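PDB 2OT9: YaeQ family protein from Pseudomonas syringae pv. tomato, which is of unknown function but belongs to the YaeQ family of the PDDEXK nuclease-like clan, and here holds a meso-tartaric acid molecule in a pocket. Local coordinates for residues R39-L44 / I148-M153; Y47-N52 / G157-T162. One frame throughout, in Å; residues are numbered along the deposited sequence.

Interaction 1: residues R39-L44 / I148-M153; sequences RMTVRL and IKWDVM. With SRT (S,R meso-tartaric acid), chain C.
Leu44, Thr41, Ile148 and Trp150 join helix 37-49 to strand 147-155 of the mixed sheet, the segment axes approaching to 12.1 Å and running 42° apart in their N-to-C directions. No hydrogen bond links the backbones; the gap is filled by side chains, which pack the helix on the sheet. Leu44 and Ile148 meet tip to tip, CD1 of Leu44 lying 3.8 Å from CD1 of Ile148. The rim of the Trp150 indole reaches the helix: CB of Leu44 is 3.7 Å from CZ3 of Trp150. CD1 of Leu44 and CG2 of Ile148 both sit over one ring face, offset toward the rim. Thr41 instead meets the ring edge in plane, with CG2 3.9 Å from Trp150 CH2. A chi1 of -61° sets that methyl anti to the backbone N and leaves OG1 beside the N, where it bonds to Glu37 O. Arg39 takes no part in this packing and binds meso-tartaric acid, whose O1 lies at the guanidinium edge, in plane: NH2 of Arg39 donates to it over 2.8 Å at 167°, and NH1 adds a weak bond. Gln86 N and Val84 O also hydrogen-bond the ligand. The helix thus carries two chemistries, a buried apolar one toward the strand and a cationic one that probably favours an anionic guest.

Interaction 2: residues Y47-N52 / G157-T162; sequences YAFWYN and GTVFVT
Phe49 and Val159 meet because each first torsion turns a particular group into the gap. In Phe49 chi1 is -166°, placing the ring anti to the backbone N and carrying its end closer to the strand than the direction of its CB would suggest. In Val159 chi1 of -177° sends CG1 anti to the N and leaves CG2 beside it, and CG2 is the methyl that touches. CG2 of Val159 lies 3.7 Å from CD1 of Phe49 and 4.0 Å from CE1 of Phe49, an oblique approach to the ring. Gly157 O stands farther off, 4.3 Å from CE1 of Phe49, and no hydrogen bond crosses the contact. Gly157 has a positive phi of 82°, a conformation that glycine readily adopts, just before the strand begins. The buried area is small, 106 Å² over both sides, so this is a local apolar touch. Within 47-52, CD2 of Phe49 lies over the centre of the Trp50 ring, 3.5 Å above its plane, and Arg179 makes a cation-pi contact with Phe49. Phe49, the last residue of helix 37-49, packs on Ile154 of strand 147-155 and Leu172 of strand 166-174, two strands that flank strand 158-163 in the sheet.

From the N terminus, helix 37-49 supplies the first segments of both interactions, 39-44 and then 47-52 as the helix ends. After roughly a hundred residues the chain returns in strand 147-155, where interaction 1 closes its loop, and strand 158-163 follows to close that of interaction 2. The segments alternate along the sequence, so the two loops cross. The strands are antiparallel neighbours: Asp151 O lies 2.7 Å from Thr162 N and Met153 O 2.8 Å from Phe160 N, both probable hydrogen bonds. Packing also joins the contacts, with CD2 of Trp150 3.4 Å from CG1 of Val161. Together they lay one helix across adjacent strands of the mixed sheet.

Interaction 1: residues R39-L44 / I148-M153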
ATOM      1  N   ARG A  39      -7.325   4.310  -4.763  1.00 20.79           N
ATOM      2  CA  ARG A  39      -6.368   4.615  -3.685  1.00 20.53           C
ATOM      3  C   ARG A  39      -6.524   3.641  -2.527  1.00 20.16           C
ATOM      4  O   ARG A  39      -5.554   3.060  -2.049  1.00 19.61           O
ATOM      5  CB  ARG A  39      -6.540   6.068  -3.205  1.00 21.00           C
ATOM      6  CG  ARG A  39      -5.546   6.452  -2.088  1.00 22.75           C
ATOM      7  CD  ARG A  39      -5.606   7.954  -1.760  1.00 22.52           C
ATOM      8  NE  ARG A  39      -5.081   8.740  -2.869  1.00 26.42           N
ATOM      9  CZ  ARG A  39      -3.802   9.079  -3.023  1.00 28.88           C
ATOM     10  NH1 ARG A  39      -2.909   8.754  -2.098  1.00 29.20           N
ATOM     11  NH2 ARG A  39      -3.421   9.794  -4.086  1.00 29.88           N
HETATM   12  N   MSE A  40      -7.757   3.448  -2.074  1.00 21.06           N
HETATM   13  CA  MSE A  40      -8.032   2.464  -1.034  1.00 21.61           C
HETATM   14  C   MSE A  40      -7.524   1.072  -1.414  1.00 21.30           C
HETATM   15  O   MSE A  40      -6.902   0.386  -0.598  1.00 21.69           O
HETATM   16  CB  MSE A  40      -9.533   2.399  -0.742  1.00 22.25           C
HETATM   17  CG  MSE A  40      -9.875   1.148   0.068  1.00 28.04           C
HETATM   18 SE   MSE A  40     -11.528   1.374   1.049  0.45 30.47          SE
HETATM   19  CE  MSE A  40     -10.849   2.774   2.176  1.00 33.11           C
ATOM     20  N   THR A  41      -7.785   0.655  -2.648  1.00 20.65           N
ATOM     21  CA  THR A  41      -7.329  -0.645  -3.129  1.00 20.90           C
ATOM     22  C   THR A  41      -5.808  -0.781  -3.093  1.00 21.19           C
ATOM     23  O   THR A  41      -5.289  -1.832  -2.725  1.00 20.86           O
ATOM     24  CB  THR A  41      -7.895  -0.924  -4.530  1.00 20.91           C
ATOM     25  OG1 THR A  41      -9.333  -0.934  -4.428  1.00 21.72           O
ATOM     26  CG2 THR A  41      -7.388  -2.257  -5.079  1.00 21.26           C
ATOM     27  N   VAL A  42      -5.095   0.284  -3.453  1.00 21.55           N
ATOM     28  CA  VAL A  42      -3.636   0.269  -3.330  1.00 20.99           C
ATOM     29  C   VAL A  42      -3.215   0.102  -1.854  1.00 21.76           C
ATOM     30  O   VAL A  42      -2.289  -0.664  -1.558  1.00 22.01           O
ATOM     31  CB  VAL A  42      -2.977   1.513  -3.970  1.00 20.57           C
ATOM     32  CG1 VAL A  42      -1.456   1.405  -3.880  1.00 21.03           C
ATOM     33  CG2 VAL A  42      -3.363   1.605  -5.473  1.00 19.82           C
ATOM     34  N   ARG A  43      -3.893   0.790  -0.937  1.00 21.71           N
ATOM     35  CA  ARG A  43      -3.630   0.582   0.504  1.00 22.42           C
ATOM     36  C   ARG A  43      -3.855  -0.875   0.940  1.00 21.87           C
ATOM     37  O   ARG A  43      -3.091  -1.409   1.752  1.00 21.01           O
ATOM     38  CB  ARG A  43      -4.495   1.512   1.359  1.00 22.56           C
ATOM     39  CG  ARG A  43      -4.089   2.972   1.253  1.00 25.01           C
ATOM     40  CD  ARG A  43      -4.374   3.714   2.560  1.00 28.94           C
ATOM     41  NE  ARG A  43      -5.802   3.800   2.855  1.00 29.45           N
ATOM     42  CZ  ARG A  43      -6.309   4.151   4.036  1.00 34.18           C
ATOM     43  NH1 ARG A  43      -7.635   4.208   4.195  1.00 34.68           N
ATOM     44  NH2 ARG A  43      -5.496   4.444   5.059  1.00 34.10           N
ATOM     45  N   LEU A  44      -4.910  -1.507   0.420  1.00 22.34           N
ATOM     46  CA  LEU A  44      -5.185  -2.926   0.736  1.00 22.77           C
ATOM     47  C   LEU A  44      -4.108  -3.868   0.186  1.00 23.20           C
ATOM     48  O   LEU A  44      -3.715  -4.846   0.853  1.00 22.95           O
ATOM     49  CB  LEU A  44      -6.560  -3.368   0.205  1.00 23.56           C
ATOM     50  CG  LEU A  44      -7.790  -2.567   0.626  1.00 23.20           C
ATOM     51  CD1 LEU A  44      -9.066  -3.207   0.039  1.00 24.23           C
ATOM     52  CD2 LEU A  44      -7.890  -2.433   2.118  1.00 24.37           C
ATOM     53  N   ILE A 148     -15.049  -6.271   1.703  1.00 26.22           N
ATOM     54  CA  ILE A 148     -14.060  -6.670   0.714  1.00 26.14           C
ATOM     55  C   ILE A 148     -13.432  -7.987   1.155  1.00 26.65           C
ATOM     56  O   ILE A 148     -12.734  -8.045   2.176  1.00 26.97           O
ATOM     57  CB  ILE A 148     -12.959  -5.605   0.580  1.00 26.09           C
ATOM     58  CG1 ILE A 148     -13.579  -4.226   0.296  1.00 26.86           C
ATOM     59  CG2 ILE A 148     -11.952  -6.002  -0.482  1.00 24.62           C
ATOM     60  CD1 ILE A 148     -12.765  -3.076   0.844  1.00 28.62           C
ATOM     61  N   LYS A 149     -13.681  -9.036   0.375  1.00 26.30           N
ATOM     62  CA  LYS A 149     -13.152 -10.373   0.662  1.00 26.09           C
ATOM     63  C   LYS A 149     -12.146 -10.737  -0.414  1.00 24.98           C
ATOM     64  O   LYS A 149     -12.503 -10.869  -1.595  1.00 23.81           O
ATOM     65  CB  LYS A 149     -14.279 -11.398   0.686  1.00 26.15           C
ATOM     66  CG  LYS A 149     -15.429 -11.016   1.591  1.00 29.47           C
ATOM     67  CD  LYS A 149     -16.543 -12.040   1.468  1.00 35.07           C
ATOM     68  CE  LYS A 149     -17.398 -12.090   2.721  1.00 38.22           C
ATOM     69  NZ  LYS A 149     -18.224 -10.864   2.824  1.00 40.92           N
ATOM     70  N   TRP A 150     -10.885 -10.850  -0.010  1.00 24.10           N
ATOM     71  CA  TRP A 150      -9.818 -11.207  -0.930  1.00 24.01           C
ATOM     72  C   TRP A 150      -9.100 -12.451  -0.452  1.00 24.62           C
ATOM     73  O   TRP A 150      -8.725 -12.542   0.728  1.00 24.30           O
ATOM     74  CB  TRP A 150      -8.763 -10.104  -0.969  1.00 23.58           C
ATOM     75  CG  TRP A 150      -9.062  -8.912  -1.834  1.00 23.00           C
ATOM     76  CD1 TRP A 150     -10.207  -8.633  -2.537  1.00 23.17           C
ATOM     77  CD2 TRP A 150      -8.174  -7.816  -2.050  1.00 23.25           C
ATOM     78  NE1 TRP A 150     -10.060  -7.419  -3.204  1.00 22.52           N
ATOM     79  CE2 TRP A 150      -8.829  -6.899  -2.903  1.00 22.58           C
ATOM     80  CE3 TRP A 150      -6.874  -7.524  -1.603  1.00 21.29           C
ATOM     81  CZ2 TRP A 150      -8.223  -5.706  -3.328  1.00 22.78           C
ATOM     82  CZ3 TRP A 150      -6.277  -6.338  -2.017  1.00 23.14           C
ATOM     83  CH2 TRP A 150      -6.956  -5.442  -2.868  1.00 23.32           C
ATOM     84  N   ASP A 151      -8.852 -13.379  -1.376  1.00 24.92           N
ATOM     85  CA  ASP A 151      -7.809 -14.381  -1.161  1.00 26.15           C
ATOM     86  C   ASP A 151      -6.580 -13.896  -1.901  1.00 26.07           C
ATOM     87  O   ASP A 151      -6.639 -13.655  -3.109  1.00 27.04           O
ATOM     88  CB  ASP A 151      -8.206 -15.734  -1.731  1.00 26.46           C
ATOM     89  CG  ASP A 151      -9.251 -16.456  -0.893  1.00 29.42           C
ATOM     90  OD1 ASP A 151      -9.763 -15.910   0.111  1.00 31.94           O
ATOM     91  OD2 ASP A 151      -9.545 -17.616  -1.249  1.00 34.28           O
ATOM     92  N   VAL A 152      -5.468 -13.766  -1.188  1.00 25.90           N
ATOM     93  CA  VAL A 152      -4.221 -13.293  -1.780  1.00 25.14           C
ATOM     94  C   VAL A 152      -3.135 -14.360  -1.675  1.00 25.71           C
ATOM     95  O   VAL A 152      -2.868 -14.889  -0.584  1.00 24.92           O
ATOM     96  CB  VAL A 152      -3.739 -11.981  -1.113  1.00 25.27           C
ATOM     97  CG1 VAL A 152      -2.330 -11.580  -1.607  1.00 23.58           C
ATOM     98  CG2 VAL A 152      -4.738 -10.836  -1.379  1.00 25.41           C
HETATM   99  N   MSE A 153      -2.534 -14.689  -2.817  1.00 25.32           N
HETATM  100  CA  MSE A 153      -1.352 -15.534  -2.843  1.00 25.38           C
HETATM  101  C   MSE A 153      -0.186 -14.704  -3.367  1.00 25.50           C
HETATM  102  O   MSE A 153      -0.310 -14.003  -4.387  1.00 25.06           O
HETATM  103  CB  MSE A 153      -1.561 -16.777  -3.703  1.00 25.69           C
HETATM  104  CG  MSE A 153      -0.272 -17.614  -3.894  1.00 27.89           C
HETATM  105 SE   MSE A 153      -0.597 -19.328  -4.729  0.45 30.55          SE
HETATM  106  CE  MSE A 153      -1.334 -20.219  -3.185  1.00 32.26           C
TER
HETATM  107  O1  SRT C 201      -0.713  10.568  -3.992  1.00 36.00           O
HETATM  108  O11 SRT C 201      -0.407  12.691  -3.591  1.00 38.93           O
HETATM  109  C1  SRT C 201      -0.764  11.551  -3.239  1.00 38.28           C
HETATM  110  C2  SRT C 201      -1.267  11.287  -1.843  0.60 40.03           C
HETATM  111  O2  SRT C 201      -2.322  12.144  -1.378  1.00 41.51           O
HETATM  112  C3  SRT C 201      -0.058  11.333  -0.939  1.00 39.46           C
HETATM  113  O3  SRT C 201       0.536  10.043  -1.110  1.00 36.89           O
HETATM  114  C4  SRT C 201      -0.427  11.619   0.504  0.60 39.48           C
HETATM  115  O4  SRT C 201      -1.418  11.066   1.054  1.00 40.20           O
HETATM  116  O41 SRT C 201       0.299  12.428   1.118  0.60 39.08           O

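Interaction 2: residues Y47-N52 / G157-T162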
ATOM      1  N   TYR A  47      -1.111  -3.505   2.460  1.00 22.99           N
ATOM      2  CA  TYR A  47      -1.378  -4.246   3.691  1.00 23.45           C
ATOM      3  C   TYR A  47      -1.025  -5.730   3.545  1.00 23.91           C
ATOM      4  O   TYR A  47      -0.357  -6.295   4.421  1.00 24.06           O
ATOM      5  CB  TYR A  47      -2.852  -4.083   4.122  1.00 23.78           C
ATOM      6  CG  TYR A  47      -3.129  -4.686   5.485  1.00 22.73           C
ATOM      7  CD1 TYR A  47      -2.760  -4.017   6.650  1.00 21.96           C
ATOM      8  CD2 TYR A  47      -3.729  -5.939   5.600  1.00 22.95           C
ATOM      9  CE1 TYR A  47      -2.981  -4.574   7.896  1.00 23.89           C
ATOM     10  CE2 TYR A  47      -3.962  -6.510   6.839  1.00 24.24           C
ATOM     11  CZ  TYR A  47      -3.586  -5.822   7.984  1.00 24.58           C
ATOM     12  OH  TYR A  47      -3.807  -6.377   9.214  1.00 26.59           O
ATOM     13  N   ALA A  48      -1.502  -6.366   2.460  1.00 23.61           N
ATOM     14  CA  ALA A  48      -1.219  -7.779   2.203  1.00 23.25           C
ATOM     15  C   ALA A  48       0.280  -7.986   1.928  1.00 22.89           C
ATOM     16  O   ALA A  48       0.904  -8.925   2.451  1.00 22.88           O
ATOM     17  CB  ALA A  48      -2.060  -8.296   1.029  1.00 23.37           C
ATOM     18  N   PHE A  49       0.859  -7.076   1.149  1.00 22.41           N
ATOM     19  CA  PHE A  49       2.222  -7.216   0.649  1.00 22.86           C
ATOM     20  C   PHE A  49       3.279  -7.033   1.744  1.00 23.48           C
ATOM     21  O   PHE A  49       4.358  -7.627   1.680  1.00 23.72           O
ATOM     22  CB  PHE A  49       2.447  -6.221  -0.489  1.00 23.56           C
ATOM     23  CG  PHE A  49       3.675  -6.491  -1.302  1.00 24.69           C
ATOM     24  CD1 PHE A  49       3.818  -7.692  -2.007  1.00 24.99           C
ATOM     25  CD2 PHE A  49       4.678  -5.532  -1.391  1.00 23.96           C
ATOM     26  CE1 PHE A  49       4.969  -7.945  -2.791  1.00 26.26           C
ATOM     27  CE2 PHE A  49       5.832  -5.772  -2.174  1.00 24.67           C
ATOM     28  CZ  PHE A  49       5.971  -6.973  -2.863  1.00 24.80           C
ATOM     29  N   TRP A  50       2.962  -6.224   2.747  1.00 23.06           N
ATOM     30  CA  TRP A  50       3.867  -6.033   3.876  1.00 24.01           C
ATOM     31  C   TRP A  50       3.261  -6.415   5.211  1.00 24.33           C
ATOM     32  O   TRP A  50       3.666  -5.884   6.245  1.00 24.74           O
ATOM     33  CB  TRP A  50       4.373  -4.588   3.909  1.00 23.33           C
ATOM     34  CG  TRP A  50       5.382  -4.297   2.843  1.00 22.94           C
ATOM     35  CD1 TRP A  50       6.666  -4.773   2.771  1.00 22.87           C
ATOM     36  CD2 TRP A  50       5.205  -3.439   1.716  1.00 22.43           C
ATOM     37  NE1 TRP A  50       7.281  -4.282   1.657  1.00 22.96           N
ATOM     38  CE2 TRP A  50       6.418  -3.440   1.001  1.00 23.40           C
ATOM     39  CE3 TRP A  50       4.131  -2.663   1.240  1.00 25.14           C
ATOM     40  CZ2 TRP A  50       6.603  -2.683  -0.178  1.00 23.99           C
ATOM     41  CZ3 TRP A  50       4.307  -1.908   0.073  1.00 24.31           C
ATOM     42  CH2 TRP A  50       5.535  -1.922  -0.622  1.00 23.61           C
ATOM     43  N   TYR A  51       2.311  -7.353   5.181  1.00 25.16           N
ATOM     44  CA  TYR A  51       1.597  -7.796   6.371  1.00 25.52           C
ATOM     45  C   TYR A  51       2.491  -8.088   7.589  1.00 26.99           C
ATOM     46  O   TYR A  51       3.518  -8.759   7.468  1.00 26.07           O
ATOM     47  CB  TYR A  51       0.719  -9.032   6.093  1.00 26.00           C
ATOM     48  CG  TYR A  51      -0.003  -9.419   7.354  1.00 26.27           C
ATOM     49  CD1 TYR A  51      -1.119  -8.692   7.797  1.00 26.92           C
ATOM     50  CD2 TYR A  51       0.484 -10.447   8.171  1.00 26.94           C
ATOM     51  CE1 TYR A  51      -1.751  -9.022   9.006  1.00 26.54           C
ATOM     52  CE2 TYR A  51      -0.135 -10.768   9.370  1.00 29.32           C
ATOM     53  CZ  TYR A  51      -1.244 -10.051   9.779  1.00 29.21           C
ATOM     54  OH  TYR A  51      -1.841 -10.393  10.978  1.00 33.16           O
ATOM     55  N   ASN A  52       2.046  -7.594   8.754  1.00 27.40           N
ATOM     56  CA  ASN A  52       2.660  -7.837  10.057  1.00 28.82           C
ATOM     57  C   ASN A  52       1.499  -7.638  11.043  1.00 28.30           C
ATOM     58  O   ASN A  52       0.585  -6.845  10.767  1.00 27.46           O
ATOM     59  CB  ASN A  52       3.767  -6.782  10.269  1.00 29.27           C
ATOM     60  CG  ASN A  52       4.576  -7.007  11.502  0.90 33.32           C
ATOM     61  OD1 ASN A  52       4.191  -6.582  12.596  1.00 38.10           O
ATOM     62  ND2 ASN A  52       5.727  -7.661  11.346  0.75 34.87           N
ATOM     63  N   GLY A 157       7.315 -12.876  -5.879  1.00 27.22           N
ATOM     64  CA  GLY A 157       7.137 -11.431  -5.997  1.00 27.00           C
ATOM     65  C   GLY A 157       5.837 -10.982  -6.653  1.00 26.81           C
ATOM     66  O   GLY A 157       5.528  -9.780  -6.652  1.00 27.09           O
ATOM     67  N   THR A 158       5.076 -11.930  -7.211  1.00 26.25           N
ATOM     68  CA  THR A 158       3.799 -11.605  -7.857  1.00 25.87           C
ATOM     69  C   THR A 158       2.662 -11.800  -6.882  1.00 25.84           C
ATOM     70  O   THR A 158       2.649 -12.768  -6.130  1.00 25.38           O
ATOM     71  CB  THR A 158       3.534 -12.458  -9.108  1.00 26.06           C
ATOM     72  OG1 THR A 158       4.636 -12.328 -10.006  1.00 27.09           O
ATOM     73  CG2 THR A 158       2.243 -12.021  -9.828  1.00 24.83           C
ATOM     74  N   VAL A 159       1.727 -10.855  -6.900  1.00 25.75           N
ATOM     75  CA  VAL A 159       0.562 -10.886  -6.039  1.00 25.94           C
ATOM     76  C   VAL A 159      -0.633 -11.362  -6.874  1.00 26.24           C
ATOM     77  O   VAL A 159      -0.944 -10.785  -7.925  1.00 26.74           O
ATOM     78  CB  VAL A 159       0.327  -9.493  -5.386  1.00 26.29           C
ATOM     79  CG1 VAL A 159      -0.849  -9.511  -4.406  1.00 26.35           C
ATOM     80  CG2 VAL A 159       1.588  -9.021  -4.662  1.00 26.58           C
ATOM     81  N   PHE A 160      -1.279 -12.433  -6.430  1.00 25.32           N
ATOM     82  CA  PHE A 160      -2.476 -12.914  -7.080  1.00 24.95           C
ATOM     83  C   PHE A 160      -3.636 -12.686  -6.131  1.00 24.87           C
ATOM     84  O   PHE A 160      -3.692 -13.286  -5.050  1.00 23.95           O
ATOM     85  CB  PHE A 160      -2.370 -14.415  -7.405  1.00 25.40           C
ATOM     86  CG  PHE A 160      -1.212 -14.758  -8.299  1.00 26.47           C
ATOM     87  CD1 PHE A 160      -1.353 -14.723  -9.679  1.00 26.52           C
ATOM     88  CD2 PHE A 160       0.020 -15.107  -7.755  1.00 27.14           C
ATOM     89  CE1 PHE A 160      -0.273 -15.048 -10.520  1.00 27.76           C
ATOM     90  CE2 PHE A 160       1.100 -15.430  -8.579  1.00 29.72           C
ATOM     91  CZ  PHE A 160       0.947 -15.399  -9.968  1.00 28.35           C
ATOM     92  N   VAL A 161      -4.564 -11.830  -6.545  1.00 24.18           N
ATOM     93  CA  VAL A 161      -5.721 -11.526  -5.718  1.00 24.39           C
ATOM     94  C   VAL A 161      -6.959 -12.186  -6.313  1.00 24.13           C
ATOM     95  O   VAL A 161      -7.312 -11.926  -7.470  1.00 24.23           O
ATOM     96  CB  VAL A 161      -5.951  -9.997  -5.619  1.00 24.46           C
ATOM     97  CG1 VAL A 161      -7.186  -9.686  -4.746  1.00 25.18           C
ATOM     98  CG2 VAL A 161      -4.706  -9.279  -5.114  1.00 25.79           C
ATOM     99  N   THR A 162      -7.635 -13.025  -5.526  1.00 23.60           N
ATOM    100  CA  THR A 162      -8.907 -13.590  -5.946  1.00 23.09           C
ATOM    101  C   THR A 162     -10.038 -12.847  -5.239  1.00 23.14           C
ATOM    102  O   THR A 162     -10.092 -12.788  -4.001  1.00 22.73           O
ATOM    103  CB  THR A 162      -9.006 -15.123  -5.657  1.00 23.36           C
ATOM    104  OG1 THR A 162      -7.874 -15.789  -6.226  1.00 23.55           O
ATOM    105  CG2 THR A 162     -10.282 -15.715  -6.268  1.00 22.96           C
TER